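Local coordinates for protein importin subunit beta-1 (Saccharomyces cerevisiae, PDB 5OWU) that carries proteins into the nucleus together with importin alpha, the adaptor that recognises classical nuclear localization signals in cargo, at residues A266-A269 with L270-T274; T476-N479 with L480-L484; T639-P642 with Y643-A647; S711-G714 with A715-P719; F782-Q785 with V786-P790. All coordinates share one frame; numbering follows the deposited sequence. Where two conformers were deposited one is given.

How the contacts relate
Importin beta is a superhelix of HEAT repeats, and the five contacts sample it in chain order: contact 1 in HEAT 7 on helix 260-274, contact 2 in HEAT 11 on helix 467-484, contact 3 in HEAT 15 on helix 637-649, contact 4 where HEAT 16 passes into HEAT 17, and contact 5 in HEAT 18 on helix 776-788. None touches another. Contacts 3 and 4 have centres about 24 Å apart, whereas contacts 1 and 4 are separated by about 67 Å, centre to centre, on opposite sides of the chain's centre. Together they sample the local packing within helices (contacts 1, 2, 3) and at helix ends (contacts 4, 5) that recurs along an all-helical solenoid.

Contact 1 of 5, residues A266-A269 with L270-T274; sequences ALYA and LTIAT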
loop_
_atom_site.group_PDB
_atom_site.type_symbol
_atom_site.label_atom_id
_atom_site.label_comp_id
_atom_site.label_asym_id
_atom_site.label_seq_id
_atom_site.Cartn_x
_atom_site.Cartn_y
_atom_site.Cartn_z
ATOM N N ALA A 266 24.127 8.309 22.819
ATOM C CA ALA A 266 23.077 9.212 23.287
ATOM C C ALA A 266 21.650 8.737 23.051
ATOM O O ALA A 266 20.830 8.767 23.971
ATOM C CB ALA A 266 23.246 10.582 22.629
ATOM N N LEU A 267 21.323 8.323 21.826
ATOM C CA LEU A 267 19.914 8.173 21.474
ATOM C C LEU A 267 19.243 7.047 22.254
ATOM O O LEU A 267 18.052 7.132 22.579
ATOM C CB LEU A 267 19.785 7.948 19.971
ATOM C CG LEU A 267 19.836 9.196 19.077
ATOM C CD1 LEU A 267 19.706 8.853 17.593
ATOM C CD2 LEU A 267 18.754 10.187 19.461
ATOM N N TYR A 268 19.977 5.981 22.558
ATOM C CA TYR A 268 19.419 4.907 23.373
ATOM C C TYR A 268 18.905 5.447 24.707
ATOM O O TYR A 268 17.721 5.301 25.053
ATOM C CB TYR A 268 20.493 3.832 23.563
ATOM C CG TYR A 268 20.311 2.944 24.763
ATOM C CD1 TYR A 268 20.820 3.316 26.002
ATOM C CD2 TYR A 268 19.656 1.720 24.661
ATOM C CE1 TYR A 268 20.675 2.515 27.099
ATOM C CE2 TYR A 268 19.504 0.909 25.766
ATOM C CZ TYR A 268 20.018 1.318 26.980
ATOM O OH TYR A 268 19.886 0.526 28.092
ATOM N N ALA A 269 19.789 6.113 25.452
ATOM C CA ALA A 269 19.414 6.670 26.746
ATOM C C ALA A 269 18.307 7.711 26.603
ATOM O O ALA A 269 17.313 7.678 27.336
ATOM C CB ALA A 269 20.647 7.277 27.417
ATOM N N LEU A 270 18.457 8.637 25.650
ATOM C CA LEU A 270 17.490 9.726 25.500
ATOM C C LEU A 270 16.087 9.195 25.207
ATOM O O LEU A 270 15.111 9.555 25.884
ATOM C CB LEU A 270 17.938 10.675 24.386
ATOM C CG LEU A 270 19.241 11.466 24.578
ATOM C CD1 LEU A 270 19.534 12.290 23.340
ATOM C CD2 LEU A 270 19.172 12.362 25.801
ATOM N N THR A 271 15.964 8.340 24.190
ATOM C CA THR A 271 14.639 7.882 23.784
ATOM C C THR A 271 14.021 6.993 24.850
ATOM O O THR A 271 12.809 7.067 25.104
ATOM C CB THR A 271 14.712 7.155 22.438
ATOM O OG1 THR A 271 15.491 5.958 22.556
ATOM C CG2 THR A 271 15.320 8.063 21.377
ATOM N N ILE A 272 14.838 6.159 25.504
ATOM C CA ILE A 272 14.308 5.348 26.593
ATOM C C ILE A 272 13.790 6.241 27.711
ATOM O O ILE A 272 12.743 5.968 28.311
ATOM C CB ILE A 272 15.375 4.364 27.105
ATOM C CG1 ILE A 272 15.586 3.267 26.057
ATOM C CG2 ILE A 272 14.954 3.763 28.446
ATOM C CD1 ILE A 272 16.626 2.231 26.427
ATOM N N ALA A 273 14.515 7.317 28.008
ATOM C CA ALA A 273 14.100 8.221 29.071
ATOM C C ALA A 273 12.755 8.854 28.749
ATOM O O ALA A 273 11.833 8.833 29.573
ATOM C CB ALA A 273 15.164 9.296 29.284
ATOM N N THR A 274 12.619 9.413 27.543
ATOM C CA THR A 274 11.379 10.110 27.213
ATOM C C THR A 274 10.208 9.168 26.942
ATOM O O THR A 274 9.062 9.632 26.918
ATOM C CB THR A 274 11.597 11.034 26.015
ATOM O OG1 THR A 274 12.357 10.357 25.009
ATOM C CG2 THR A 274 12.334 12.293 26.455
#
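Ile272 reaches back one helical turn to Tyr268, and its long branch can be followed atom by atom. CB lies 3.3 Å from Tyr268 O, and CG1 continues past the same carbonyl oxygen at 3.1 Å. The branch ends in CD1, which sits over one face of the Tyr268 ring, 3.6 Å from its centroid and shifted toward the rim, with CE2 the nearest ring atom at 3.2 Å. This CH-pi contact is possible because the ring's CG stands anti to the backbone N of Tyr268 (chi1 157°), while Ile272 holds CG1 beside its own N. Both residues lie on helix 260-274 of HEAT 7, on the side packed against helix 317-332. Thr271 looks instead toward helices 238-255 and 280-306. Its OG1 donates to Leu267 O at 2.8 Å, and its backbone N donates to that oxygen from the opposite face of the carbonyl plane, so two bonds grip one acceptor; OG1 also pairs with Trp290 NE1. A valine in place of Thr271 would probably leave the Trp290 indole N-H without this mate and Leu267 O with the backbone bond alone. Leu270 CD1, meanwhile, rests 4.1 Å from Ala266 CB.

Contact 2 of 5, residues T476-N479 with L480-L484; sequences TIIN and LVEQL
Within HEAT 11, helix 467-484 is packed between neighbouring helices of the solenoid, and this buried contact joins two successive turns of it. Ile478 and Glu482, four residues apart, lie side by side and point the same way. The branch methyl CG2 of Ile478 does the touching: it meets the carboxylate of Glu482, 3.6 Å from OE2 and 3.7 Å from CD, an apolar group laid alongside a charged one. Glu482 arrives there with CG beside its backbone N (chi1 -79°) and the chain extended beyond, while its CG packs on Ile478 O. Both side chains face helix 516-530, where Ile478 touches Ala523 and Thr526, and Glu482 touches Tyr530. An alanine at Glu482 removes the chain beyond CB, and would probably open a gap beside Ile478 CG2 and leave Tyr530 without this neighbour. On another side of the helix, Asn479 turns its amide toward helix 425-442, where ND2 donates to Gly436 O; Thr476 OG1 is likewise bonded to Ala432 O there, as well as to Asn472 O. Ile477 and Val481 meet more loosely through their CG2 methyls. Beneath these side chains runs a regular ladder of i to i+4 bonds, among them Glu482 N to Ile478 O at 2.9 Å, with an N-H...O angle of 169°.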
loop_
_atom_site.group_PDB
_atom_site.type_symbol
_atom_site.label_atom_id
_atom_site.label_comp_id
_atom_site.label_asym_id
_atom_site.label_seq_id
_atom_site.Cartn_x
_atom_site.Cartn_y
_atom_site.Cartn_z
ATOM N N THR A 476 -11.749 -13.901 15.069
ATOM C CA THR A 476 -11.122 -15.020 15.761
ATOM C C THR A 476 -11.589 -16.350 15.191
ATOM O O THR A 476 -10.790 -17.280 15.036
ATOM C CB THR A 476 -11.433 -14.921 17.256
ATOM O OG1 THR A 476 -10.712 -13.808 17.803
ATOM C CG2 THR A 476 -11.064 -16.204 18.012
ATOM N N ILE A 477 -12.878 -16.458 14.869
ATOM C CA ILE A 477 -13.387 -17.688 14.268
ATOM C C ILE A 477 -12.733 -17.922 12.913
ATOM O O ILE A 477 -12.315 -19.043 12.590
ATOM C CB ILE A 477 -14.923 -17.636 14.167
ATOM C CG1 ILE A 477 -15.535 -17.751 15.568
ATOM C CG2 ILE A 477 -15.448 -18.742 13.266
ATOM C CD1 ILE A 477 -17.004 -17.406 15.633
ATOM N N ILE A 478 -12.612 -16.865 12.108
ATOM C CA ILE A 478 -11.896 -16.994 10.842
ATOM C C ILE A 478 -10.506 -17.577 11.088
ATOM O O ILE A 478 -10.103 -18.556 10.449
ATOM C CB ILE A 478 -11.835 -15.636 10.121
ATOM C CG1 ILE A 478 -13.223 -15.281 9.585
ATOM C CG2 ILE A 478 -10.819 -15.666 8.968
ATOM C CD1 ILE A 478 -13.352 -13.834 9.115
ATOM N N ASN A 479 -9.764 -17.005 12.043
ATOM C CA ASN A 479 -8.416 -17.512 12.328
ATOM C C ASN A 479 -8.439 -18.983 12.729
ATOM O O ASN A 479 -7.609 -19.779 12.267
ATOM C CB ASN A 479 -7.765 -16.685 13.429
ATOM C CG ASN A 479 -7.457 -15.284 12.990
ATOM O OD1 ASN A 479 -7.571 -14.962 11.814
ATOM N ND2 ASN A 479 -7.045 -14.439 13.931
ATOM N N LEU A 480 -9.363 -19.358 13.616
ATOM C CA LEU A 480 -9.447 -20.747 14.051
ATOM C C LEU A 480 -9.642 -21.680 12.872
ATOM O O LEU A 480 -8.943 -22.694 12.744
ATOM C CB LEU A 480 -10.591 -20.927 15.046
ATOM C CG LEU A 480 -10.320 -20.557 16.496
ATOM C CD1 LEU A 480 -11.624 -20.610 17.278
ATOM C CD2 LEU A 480 -9.285 -21.490 17.108
ATOM N N VAL A 481 -10.611 -21.368 12.009
ATOM C CA VAL A 481 -10.906 -22.246 10.883
ATOM C C VAL A 481 -9.717 -22.308 9.932
ATOM O O VAL A 481 -9.314 -23.387 9.485
ATOM C CB VAL A 481 -12.187 -21.778 10.167
ATOM C CG1 VAL A 481 -12.419 -22.563 8.874
ATOM C CG2 VAL A 481 -13.374 -21.917 11.096
ATOM N N GLU A 482 -9.133 -21.149 9.616
ATOM C CA GLU A 482 -8.014 -21.112 8.679
ATOM C C GLU A 482 -6.836 -21.937 9.185
ATOM O O GLU A 482 -6.198 -22.667 8.413
ATOM C CB GLU A 482 -7.583 -19.663 8.436
ATOM C CG GLU A 482 -8.455 -18.901 7.457
ATOM C CD GLU A 482 -8.018 -17.458 7.286
ATOM O OE1 GLU A 482 -7.166 -16.990 8.071
ATOM O OE2 GLU A 482 -8.532 -16.788 6.370
ATOM N N GLN A 483 -6.533 -21.844 10.477
ATOM C CA GLN A 483 -5.346 -22.502 10.999
ATOM C C GLN A 483 -5.581 -23.961 11.358
ATOM O O GLN A 483 -4.622 -24.735 11.376
ATOM C CB GLN A 483 -4.827 -21.739 12.223
ATOM C CG GLN A 483 -4.379 -20.329 11.897
ATOM C CD GLN A 483 -3.184 -20.316 10.965
ATOM O OE1 GLN A 483 -3.201 -19.673 9.916
ATOM N NE2 GLN A 483 -2.140 -21.036 11.347
ATOM N N LEU A 484 -6.820 -24.368 11.628
ATOM C CA LEU A 484 -7.071 -25.744 12.036
ATOM C C LEU A 484 -7.605 -26.626 10.917
ATOM O O LEU A 484 -7.505 -27.853 11.022
ATOM C CB LEU A 484 -8.050 -25.773 13.214
ATOM C CG LEU A 484 -7.522 -25.126 14.497
ATOM C CD1 LEU A 484 -8.598 -25.066 15.557
ATOM C CD2 LEU A 484 -6.318 -25.897 15.022
#

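Contact 3 of 5, residues T639-P642 with Y643-A647; sequences TFSP and YLLKA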
loop_
_atom_site.group_PDB
_atom_site.type_symbol
_atom_site.label_atom_id
_atom_site.label_comp_id
_atom_site.label_asym_id
_atom_site.label_seq_id
_atom_site.Cartn_x
_atom_site.Cartn_y
_atom_site.Cartn_z
ATOM N N THR A 639 -31.423 -11.944 -21.835
ATOM C CA THR A 639 -31.800 -10.903 -20.883
ATOM C C THR A 639 -30.584 -10.238 -20.247
ATOM O O THR A 639 -30.630 -9.045 -19.931
ATOM C CB THR A 639 -32.693 -11.488 -19.792
ATOM O OG1 THR A 639 -33.874 -12.040 -20.387
ATOM C CG2 THR A 639 -33.095 -10.416 -18.776
ATOM N N PHE A 640 -29.498 -10.983 -20.035
ATOM C CA PHE A 640 -28.345 -10.414 -19.343
ATOM C C PHE A 640 -27.496 -9.541 -20.260
ATOM O O PHE A 640 -26.829 -8.617 -19.784
ATOM C CB PHE A 640 -27.496 -11.535 -18.744
ATOM C CG PHE A 640 -26.329 -11.049 -17.947
ATOM C CD1 PHE A 640 -26.511 -10.168 -16.897
ATOM C CD2 PHE A 640 -25.051 -11.477 -18.239
ATOM C CE1 PHE A 640 -25.430 -9.719 -16.162
ATOM C CE2 PHE A 640 -23.974 -11.034 -17.507
ATOM C CZ PHE A 640 -24.159 -10.157 -16.471
ATOM N N SER A 641 -27.526 -9.795 -21.566
ATOM C CA SER A 641 -26.632 -9.110 -22.499
ATOM C C SER A 641 -26.683 -7.593 -22.393
ATOM O O SER A 641 -25.611 -6.965 -22.352
ATOM C CB SER A 641 -26.958 -9.561 -23.930
ATOM O OG SER A 641 -26.235 -8.786 -24.873
ATOM N N PRO A 642 -27.849 -6.945 -22.357
ATOM C CA PRO A 642 -27.844 -5.475 -22.243
ATOM C C PRO A 642 -27.107 -4.985 -21.009
ATOM O O PRO A 642 -26.277 -4.065 -21.102
ATOM C CB PRO A 642 -29.343 -5.123 -22.209
ATOM C CG PRO A 642 -30.029 -6.298 -22.816
ATOM C CD PRO A 642 -29.214 -7.489 -22.437
ATOM N N TYR A 643 -27.379 -5.592 -19.851
ATOM C CA TYR A 643 -26.667 -5.224 -18.633
ATOM C C TYR A 643 -25.171 -5.430 -18.800
ATOM O O TYR A 643 -24.370 -4.551 -18.466
ATOM C CB TYR A 643 -27.172 -6.049 -17.451
ATOM C CG TYR A 643 -28.635 -5.865 -17.143
ATOM C CD1 TYR A 643 -29.098 -4.700 -16.553
ATOM C CD2 TYR A 643 -29.545 -6.869 -17.419
ATOM C CE1 TYR A 643 -30.432 -4.537 -16.266
ATOM C CE2 TYR A 643 -30.877 -6.714 -17.136
ATOM C CZ TYR A 643 -31.313 -5.550 -16.560
ATOM O OH TYR A 643 -32.643 -5.403 -16.275
ATOM N N LEU A 644 -24.774 -6.594 -19.314
ATOM C CA LEU A 644 -23.355 -6.887 -19.484
ATOM C C LEU A 644 -22.670 -5.833 -20.345
ATOM O O LEU A 644 -21.627 -5.291 -19.968
ATOM C CB LEU A 644 -23.177 -8.275 -20.093
ATOM C CG LEU A 644 -21.742 -8.660 -20.455
ATOM C CD1 LEU A 644 -20.852 -8.647 -19.221
ATOM C CD2 LEU A 644 -21.741 -10.020 -21.131
ATOM N N LEU A 645 -23.234 -5.539 -21.519
ATOM C CA LEU A 645 -22.619 -4.560 -22.414
ATOM C C LEU A 645 -22.540 -3.182 -21.759
ATOM O O LEU A 645 -21.499 -2.509 -21.817
ATOM C CB LEU A 645 -23.402 -4.495 -23.729
ATOM C CG LEU A 645 -22.918 -5.409 -24.860
ATOM C CD1 LEU A 645 -22.755 -6.854 -24.400
ATOM C CD2 LEU A 645 -23.884 -5.333 -26.044
ATOM N N LYS A 646 -23.632 -2.743 -21.126
ATOM C CA LYS A 646 -23.602 -1.448 -20.448
ATOM C C LYS A 646 -22.516 -1.412 -19.378
ATOM O O LYS A 646 -21.773 -0.428 -19.264
ATOM C CB LYS A 646 -24.969 -1.138 -19.837
ATOM C CG LYS A 646 -25.024 0.197 -19.095
ATOM C CD LYS A 646 -26.448 0.607 -18.728
ATOM C CE LYS A 646 -27.272 0.952 -19.964
ATOM N NZ LYS A 646 -28.520 1.700 -19.634
ATOM N N ALA A 647 -22.403 -2.476 -18.586
ATOM C CA ALA A 647 -21.377 -2.524 -17.550
ATOM C C ALA A 647 -19.981 -2.503 -18.158
ATOM O O ALA A 647 -19.096 -1.785 -17.678
ATOM C CB ALA A 647 -21.568 -3.771 -16.691
#
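Phe640 and Leu644 share both a backbone hydrogen bond and a ring contact. Leu644 N donates to Phe640 O at 2.9 Å with an N-H...O angle of 170°, and its CB sits over one face of the Phe640 ring, 4.2 Å from the centroid. The ring comes to lie there because its CG stands anti to the backbone N of Phe640 (chi1 -177°). The next two bonds along the helix are as regular: Ser641 O accepts from Leu645 N at 2.9 Å, and Pro642 O from Lys646 N at 3.0 Å. Pro642 itself has no N-H to give, and helix 637-649 of HEAT 15 is kinked at this point, where the nitrogen makes no bond to the preceding turn. Against helices 615-629 and 655-669, Phe640 touches Phe619 and meets Phe662 edge-to-face, while Leu644 packs on Ala659. Tyr643 runs toward helix 595-607 instead. Its ring passes near the carbonyl of Thr639, CD2 lying 3.5 Å from Thr639 O, and its OH is satisfied by a hydrogen bond with Glu607 OE2. Leu645 folds CD1 back toward Ser641, to within 4.0 Å of OG.

Contact 4 of 5, residues S711-G714 with A715-P719; sequences SNIG and ADFIP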
loop_
_atom_site.group_PDB
_atom_site.type_symbol
_atom_site.label_atom_id
_atom_site.label_comp_id
_atom_site.label_asym_id
_atom_site.label_seq_id
_atom_site.Cartn_x
_atom_site.Cartn_y
_atom_site.Cartn_z
ATOM N N SER A 711 -7.383 -19.238 -24.539
ATOM C CA SER A 711 -7.220 -20.589 -24.029
ATOM C C SER A 711 -8.390 -21.453 -24.452
ATOM O O SER A 711 -8.232 -22.655 -24.695
ATOM C CB SER A 711 -7.100 -20.589 -22.506
ATOM O OG SER A 711 -6.881 -21.911 -22.066
ATOM N N ASN A 712 -9.578 -20.867 -24.532
ATOM C CA ASN A 712 -10.754 -21.674 -24.798
ATOM C C ASN A 712 -11.101 -21.777 -26.285
ATOM O O ASN A 712 -11.642 -22.805 -26.704
ATOM C CB ASN A 712 -11.925 -21.128 -23.986
ATOM C CG ASN A 712 -11.756 -21.403 -22.479
ATOM O OD1 ASN A 712 -11.935 -22.532 -22.028
ATOM N ND2 ASN A 712 -11.391 -20.376 -21.709
ATOM N N ILE A 713 -10.781 -20.767 -27.108
ATOM C CA ILE A 713 -11.139 -20.832 -28.534
ATOM C C ILE A 713 -9.990 -21.325 -29.405
ATOM O O ILE A 713 -10.177 -21.517 -30.620
ATOM C CB ILE A 713 -11.667 -19.473 -29.060
ATOM C CG1 ILE A 713 -10.549 -18.423 -29.192
ATOM C CG2 ILE A 713 -12.784 -18.955 -28.155
ATOM C CD1 ILE A 713 -11.009 -17.137 -29.919
ATOM N N GLY A 714 -8.812 -21.530 -28.828
ATOM C CA GLY A 714 -7.727 -22.168 -29.549
ATOM C C GLY A 714 -7.384 -21.447 -30.837
ATOM O O GLY A 714 -7.180 -20.227 -30.868
ATOM N N ALA A 715 -7.325 -22.222 -31.925
ATOM C CA ALA A 715 -6.931 -21.698 -33.230
ATOM C C ALA A 715 -7.849 -20.582 -33.718
ATOM O O ALA A 715 -7.405 -19.733 -34.502
ATOM C CB ALA A 715 -6.898 -22.833 -34.252
ATOM N N ASP A 716 -9.113 -20.548 -33.267
ATOM C CA ASP A 716 -9.994 -19.448 -33.648
ATOM C C ASP A 716 -9.411 -18.090 -33.263
ATOM O O ASP A 716 -9.859 -17.055 -33.777
ATOM C CB ASP A 716 -11.360 -19.626 -32.985
ATOM C CG ASP A 716 -12.221 -20.687 -33.657
ATOM O OD1 ASP A 716 -11.749 -21.371 -34.588
ATOM O OD2 ASP A 716 -13.385 -20.833 -33.238
ATOM N N PHE A 717 -8.432 -18.073 -32.357
ATOM C CA PHE A 717 -7.823 -16.840 -31.877
ATOM C C PHE A 717 -6.819 -16.254 -32.859
ATOM O O PHE A 717 -6.461 -15.080 -32.731
ATOM C CB PHE A 717 -7.123 -17.111 -30.547
ATOM C CG PHE A 717 -6.807 -15.868 -29.750
ATOM C CD1 PHE A 717 -7.810 -15.199 -29.065
ATOM C CD2 PHE A 717 -5.506 -15.389 -29.662
ATOM C CE1 PHE A 717 -7.522 -14.066 -28.314
ATOM C CE2 PHE A 717 -5.214 -14.260 -28.916
ATOM C CZ PHE A 717 -6.227 -13.597 -28.243
ATOM N N ILE A 718 -6.358 -17.035 -33.837
ATOM C CA ILE A 718 -5.220 -16.602 -34.653
ATOM C C ILE A 718 -5.473 -15.264 -35.338
ATOM O O ILE A 718 -4.550 -14.437 -35.387
ATOM C CB ILE A 718 -4.816 -17.719 -35.621
ATOM C CG1 ILE A 718 -4.189 -18.872 -34.822
ATOM C CG2 ILE A 718 -3.850 -17.198 -36.685
ATOM C CD1 ILE A 718 -4.040 -20.176 -35.590
ATOM N N PRO A 719 -6.656 -14.968 -35.877
ATOM C CA PRO A 719 -6.833 -13.661 -36.531
ATOM C C PRO A 719 -6.679 -12.471 -35.593
ATOM O O PRO A 719 -6.347 -11.380 -36.066
ATOM C CB PRO A 719 -8.253 -13.746 -37.108
ATOM C CG PRO A 719 -8.471 -15.207 -37.313
ATOM C CD PRO A 719 -7.787 -15.866 -36.152
#
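Ile713 holds CG1 between its backbone N and carbonyl carbon (chi1 72°), and this turns the long branch forward, past the end of its helix, onto Phe717. There CG1 lies 3.9 Å from Phe717 CB, and the terminal CD1 comes in at the edge of the phenyl ring, in its plane, 3.8 Å from Phe717 CD1. The ring's CG is anti to the backbone N (chi1 -163°), which carries it away from 711-714 to Met682 of helix 675-689 while the isoleucine methyl touches its rim. Between the two residues the chain turns sharply. Gly714 is the first residue to leave helix 698-713 and has a positive phi, where a side chain would collide with the N of Ala715. Two short-range bonds close the 3-10 turn that follows. Asp716 N donates to Ile713 O at 3.0 Å, rather bent at 139°, and Phe717 N donates to Gly714 O at 2.9 Å from above the carbonyl plane, not on a lone pair. Asp716 CB packs against Ile713 CB, and its carboxylate is engaged by a salt bridge from OD2 to Arg675 NE. Ile713 also touches Arg675, along with Phe674 and Ser678. The turn thus links the last helix of HEAT 16 to helix 718-732 of HEAT 17. Its chemistry implies a joint secured in two ways: backbone bonds and glycine set the path of the chain and the Ile713-Phe717 contact braces the turn from within, while the Asp716-Arg675 salt bridge and the packing of Ile713 and Phe717 on helix 675-689 tie it to that helix.

Contact 5 of 5, residues F782-Q785 with V786-P790; sequences FIAQ and VAEDP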
loop_
_atom_site.group_PDB
_atom_site.type_symbol
_atom_site.label_atom_id
_atom_site.label_comp_id
_atom_site.label_asym_id
_atom_site.label_seq_id
_atom_site.Cartn_x
_atom_site.Cartn_y
_atom_site.Cartn_z
ATOM N N PHE A 782 9.584 -10.754 -21.910
ATOM C CA PHE A 782 8.739 -10.647 -20.723
ATOM C C PHE A 782 9.248 -11.553 -19.604
ATOM O O PHE A 782 9.353 -11.135 -18.442
ATOM C CB PHE A 782 7.290 -10.987 -21.049
ATOM C CG PHE A 782 6.419 -11.030 -19.837
ATOM C CD1 PHE A 782 5.941 -9.858 -19.272
ATOM C CD2 PHE A 782 6.118 -12.237 -19.230
ATOM C CE1 PHE A 782 5.159 -9.893 -18.139
ATOM C CE2 PHE A 782 5.333 -12.277 -18.098
ATOM C CZ PHE A 782 4.854 -11.103 -17.551
ATOM N N ILE A 783 9.553 -12.809 -19.933
ATOM C CA ILE A 783 9.987 -13.753 -18.908
ATOM C C ILE A 783 11.241 -13.233 -18.218
ATOM O O ILE A 783 11.380 -13.330 -16.992
ATOM C CB ILE A 783 10.195 -15.151 -19.522
ATOM C CG1 ILE A 783 8.863 -15.674 -20.087
ATOM C CG2 ILE A 783 10.745 -16.112 -18.474
ATOM C CD1 ILE A 783 8.930 -17.050 -20.740
ATOM N N ALA A 784 12.161 -12.649 -18.987
ATOM C CA ALA A 784 13.336 -12.026 -18.391
ATOM C C ALA A 784 12.927 -10.952 -17.394
ATOM O O ALA A 784 13.503 -10.854 -16.301
ATOM C CB ALA A 784 14.233 -11.439 -19.483
ATOM N N GLN A 785 11.924 -10.140 -17.746
ATOM C CA GLN A 785 11.417 -9.182 -16.768
ATOM C C GLN A 785 10.973 -9.888 -15.493
ATOM O O GLN A 785 11.211 -9.390 -14.385
ATOM C CB GLN A 785 10.264 -8.368 -17.347
ATOM C CG GLN A 785 10.632 -7.544 -18.557
ATOM C CD GLN A 785 9.526 -6.600 -18.948
ATOM O OE1 GLN A 785 9.011 -5.856 -18.115
ATOM N NE2 GLN A 785 9.144 -6.631 -20.215
ATOM N N VAL A 786 10.327 -11.050 -15.624
ATOM C CA VAL A 786 9.910 -11.792 -14.434
ATOM C C VAL A 786 11.128 -12.184 -13.609
ATOM O O VAL A 786 11.153 -12.024 -12.383
ATOM C CB VAL A 786 9.078 -13.029 -14.825
ATOM C CG1 VAL A 786 8.860 -13.957 -13.612
ATOM C CG2 VAL A 786 7.741 -12.608 -15.400
ATOM N N ALA A 787 12.159 -12.706 -14.274
ATOM C CA ALA A 787 13.338 -13.191 -13.569
ATOM C C ALA A 787 14.129 -12.067 -12.915
ATOM O O ALA A 787 14.909 -12.337 -11.997
ATOM C CB ALA A 787 14.240 -13.968 -14.532
ATOM N N GLU A 788 13.946 -10.820 -13.356
ATOM C CA GLU A 788 14.712 -9.706 -12.801
ATOM C C GLU A 788 14.062 -9.068 -11.575
ATOM O O GLU A 788 14.772 -8.661 -10.651
ATOM C CB GLU A 788 14.922 -8.628 -13.865
ATOM C CG GLU A 788 16.159 -8.835 -14.715
ATOM C CD GLU A 788 16.224 -7.872 -15.886
ATOM O OE1 GLU A 788 16.900 -6.829 -15.763
ATOM O OE2 GLU A 788 15.587 -8.152 -16.925
ATOM N N ASP A 789 12.733 -8.953 -11.543
ATOM C CA ASP A 789 12.069 -8.185 -10.495
ATOM C C ASP A 789 11.546 -9.125 -9.422
ATOM O O ASP A 789 10.698 -9.978 -9.731
ATOM C CB ASP A 789 10.923 -7.360 -11.071
ATOM C CG ASP A 789 10.281 -6.443 -10.035
ATOM O OD1 ASP A 789 10.296 -6.779 -8.830
ATOM O OD2 ASP A 789 9.759 -5.378 -10.427
ATOM N N PRO A 790 11.992 -9.004 -8.162
ATOM C CA PRO A 790 11.483 -9.903 -7.109
ATOM C C PRO A 790 9.982 -9.813 -6.892
ATOM O O PRO A 790 9.360 -10.808 -6.499
ATOM C CB PRO A 790 12.251 -9.446 -5.859
ATOM C CG PRO A 790 13.441 -8.726 -6.375
ATOM C CD PRO A 790 13.011 -8.077 -7.641
#
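Phe782 and Val786 cross at an angle, the ring of one meeting a single methyl of the other. Val786 CG2 approaches the ring obliquely, 3.6 Å from CE2 and 3.9 Å from CZ of Phe782. It is aimed there by the valine's first torsion (chi1 169°), which places CG1 anti to the backbone N and turns CG2 back along the helix toward the phenyl group. Below them Val786 N donates to Phe782 O at 3.0 Å, in the carbonyl plane. The pair belongs to helix 776-788 of HEAT 18: Phe782 faces Val754 and Leu755 of helix 741-764, whereas Val786 also packs on Ala802 of helix 796-812 and Tyr830 of helix 825-836. Gln785 extends toward the preceding repeat, its NE2 bonded to Gln732 O. Near the C-terminal end of the helix, Gln785 O accepts from both Glu788 N and Asp789 N, each at 3.3 Å and from the same face of its plane; the former donor stands far above that plane. Asp789 then leaves the helix and serves as N-cap of the short helix 790-793, with its CG anti to the backbone N and OD1 accepting from Gln791 N.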